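Local atomic coordinates of Baccell_00875 (Bacteroides cellulosilyticus DSM 14838, PDB entry 5NO8), a protein that probably acts as a polysaccharide lyase that removes L-rhamnose caps, linked to glucuronic acid, from complex arabinogalactan proteins. Residues T513-R516 against N517-K521. Residues are numbered along the deposited sequence; the frame is centred on the assembly and turned at random. Where two conformers were deposited one is given.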
ATOM      1  N   THR A 513      25.367 -27.228   3.151  0.50 34.15           N
ATOM      2  CA  THR A 513      25.216 -27.347   4.603  0.50 33.57           C
ATOM      3  C   THR A 513      25.675 -26.083   5.336  0.50 32.09           C
ATOM      4  O   THR A 513      25.057 -25.701   6.330  0.50 33.42           O
ATOM      5  CB  THR A 513      25.977 -28.564   5.167  0.50 35.72           C
ATOM      6  OG1 THR A 513      27.301 -28.581   4.628  0.50 37.21           O
ATOM      7  CG2 THR A 513      25.257 -29.866   4.817  0.50 35.47           C
ATOM      8  N   ASP A 514      26.729 -25.434   4.843  1.00 29.78           N
ATOM      9  CA  ASP A 514      27.201 -24.167   5.422  1.00 31.69           C
ATOM     10  C   ASP A 514      26.183 -23.017   5.304  1.00 32.73           C
ATOM     11  O   ASP A 514      25.931 -22.277   6.269  1.00 29.33           O
ATOM     12  CB  ASP A 514      28.494 -23.733   4.740  1.00 32.97           C
ATOM     13  CG  ASP A 514      29.071 -22.476   5.338  1.00 33.23           C
ATOM     14  OD1 ASP A 514      29.112 -22.370   6.577  1.00 36.39           O
ATOM     15  OD2 ASP A 514      29.503 -21.593   4.576  1.00 34.76           O
ATOM     16  N   LEU A 515      25.632 -22.860   4.108  1.00 32.42           N
ATOM     17  CA  LEU A 515      24.586 -21.856   3.885  1.00 31.43           C
ATOM     18  C   LEU A 515      23.338 -22.183   4.686  1.00 29.90           C
ATOM     19  O   LEU A 515      22.753 -21.294   5.291  1.00 31.23           O
ATOM     20  CB  LEU A 515      24.244 -21.735   2.401  1.00 31.02           C
ATOM     21  CG  LEU A 515      23.321 -20.560   2.045  1.00 30.75           C
ATOM     22  CD1 LEU A 515      23.955 -19.229   2.405  1.00 31.78           C
ATOM     23  CD2 LEU A 515      22.964 -20.610   0.558  1.00 30.10           C
ATOM     24  N   ARG A 516      22.948 -23.449   4.712  1.00 28.58           N
ATOM     25  CA  ARG A 516      21.822 -23.887   5.511  1.00 30.66           C
ATOM     26  C   ARG A 516      22.003 -23.530   6.997  1.00 34.28           C
ATOM     27  O   ARG A 516      21.061 -23.063   7.653  1.00 30.80           O
ATOM     28  CB  ARG A 516      21.583 -25.383   5.303  1.00 31.78           C
ATOM     29  CG  ARG A 516      20.445 -25.972   6.119  1.00 33.77           C
ATOM     30  CD  ARG A 516      20.058 -27.326   5.574  1.00 36.47           C
ATOM     31  NE  ARG A 516      19.145 -28.033   6.469  1.00 39.95           N
ATOM     32  CZ  ARG A 516      18.225 -28.923   6.093  1.00 43.48           C
ATOM     33  NH1 ARG A 516      18.054 -29.256   4.813  1.00 47.93           N
ATOM     34  NH2 ARG A 516      17.456 -29.497   7.018  1.00 44.77           N
ATOM     35  N   ASN A 517      23.218 -23.722   7.513  1.00 33.57           N
ATOM     36  CA  ASN A 517      23.532 -23.338   8.889  1.00 34.23           C
ATOM     37  C   ASN A 517      23.445 -21.824   9.095  1.00 32.93           C
ATOM     38  O   ASN A 517      22.981 -21.375  10.145  1.00 36.84           O
ATOM     39  CB  ASN A 517      24.940 -23.833   9.306  1.00 36.12           C
ATOM     40  CG  ASN A 517      25.038 -25.346   9.453  1.00 35.84           C
ATOM     41  OD1 ASN A 517      26.147 -25.884   9.417  1.00 41.82           O
ATOM     42  ND2 ASN A 517      23.908 -26.039   9.624  1.00 35.77           N
ATOM     43  N   ASP A 518      23.901 -21.048   8.116  1.00 31.73           N
ATOM     44  CA  ASP A 518      23.757 -19.581   8.156  1.00 31.69           C
ATOM     45  C   ASP A 518      22.280 -19.159   8.204  1.00 29.31           C
ATOM     46  O   ASP A 518      21.901 -18.292   9.003  1.00 26.81           O
ATOM     47  CB  ASP A 518      24.438 -18.902   6.965  1.00 33.73           C
ATOM     48  CG  ASP A 518      25.962 -18.875   7.071  1.00 38.17           C
ATOM     49  OD1 ASP A 518      26.516 -19.098   8.167  1.00 42.40           O
ATOM     50  OD2 ASP A 518      26.609 -18.595   6.043  1.00 41.30           O
ATOM     51  N   PHE A 519      21.455 -19.779   7.370  1.00 27.01           N
ATOM     52  CA  PHE A 519      20.021 -19.488   7.395  1.00 26.11           C
ATOM     53  C   PHE A 519      19.387 -19.896   8.727  1.00 26.16           C
ATOM     54  O   PHE A 519      18.531 -19.175   9.248  1.00 26.06           O
ATOM     55  CB  PHE A 519      19.267 -20.159   6.238  1.00 25.40           C
ATOM     56  CG  PHE A 519      19.597 -19.616   4.871  1.00 24.14           C
ATOM     57  CD1 PHE A 519      19.919 -18.283   4.660  1.00 24.50           C
ATOM     58  CD2 PHE A 519      19.549 -20.463   3.767  1.00 25.53           C
ATOM     59  CE1 PHE A 519      20.209 -17.806   3.385  1.00 24.14           C
ATOM     60  CE2 PHE A 519      19.818 -19.988   2.498  1.00 23.76           C
ATOM     61  CZ  PHE A 519      20.148 -18.663   2.306  1.00 23.43           C
ATOM     62  N   ILE A 520      19.782 -21.039   9.279  1.00 25.63           N
ATOM     63  CA  ILE A 520      19.283 -21.449  10.610  1.00 28.98           C
ATOM     64  C   ILE A 520      19.595 -20.391  11.694  1.00 28.05           C
ATOM     65  O   ILE A 520      18.738 -20.077  12.526  1.00 30.51           O
ATOM     66  CB  ILE A 520      19.794 -22.873  10.988  1.00 29.63           C
ATOM     67  CG1 ILE A 520      19.058 -23.924  10.150  1.00 30.02           C
ATOM     68  CG2 ILE A 520      19.605 -23.183  12.475  1.00 29.52           C
ATOM     69  CD1 ILE A 520      19.726 -25.290  10.107  1.00 30.08           C
ATOM     70  N   LYS A 521      20.798 -19.836  11.667  1.00 30.19           N
ATOM     71  CA  LYS A 521      21.192 -18.748  12.583  1.00 31.21           C
ATOM     72  C   LYS A 521      20.267 -17.550  12.450  1.00 31.41           C
ATOM     73  O   LYS A 521      19.775 -17.028  13.449  1.00 30.35           O
ATOM     74  CB  LYS A 521      22.627 -18.297  12.310  1.00 29.80           C
TER
HETATM   75  O   HOH W   1      28.277 -24.383   8.886  1.00 55.00           O
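Leu515 lies over a face of the Phe519 ring, one helical turn further on. Its CG is 3.6 Å from Phe519 CE2. Leu515 CD1 forms a CH-pi contact 4.2 Å from the ring centroid, 26° off the ring normal. Leu515 holds CG anti to its N (chi1 -171°), while Phe519 places CG beside its own N (chi1 -68°), which brings the two ends together. The same face also lies over Leu515 O, which accepts the bond from Phe519 N at 2.9 Å.

Asp514 and Asp518 form an acidic pair, with Asp514 OD2 4.4 Å from Asp518 OD2. Lys479 makes salt bridges to both OD2 atoms and probably offsets their repulsion, with Tyr475 OH and Tyr487 OH hydrogen-bonded to Asp514 OD2 and Asp518 OD1, respectively. A water donates to Asn517 OD1 at 2.7 Å and to Asp514 OD1 at 3.2 Å, bridging the two side chains.

On another side, the extended Arg516 chain meets Ile520 CD1 through its CG at 4.1 Å. Arg516 NH1 is hydrogen-bonded to Tyr512 OH.

Four i to i+4 backbone bonds run from Asn517 N, Asp518 N, Phe519 N and Ile520 N to Thr513, Asp514, Leu515 and Arg516 carbonyls. Leu515 and Phe519 pack on helices 469-485 and 496-505, the buried side of a regular amphipathic alpha-helix, part of helix 509-529 in the helical domain.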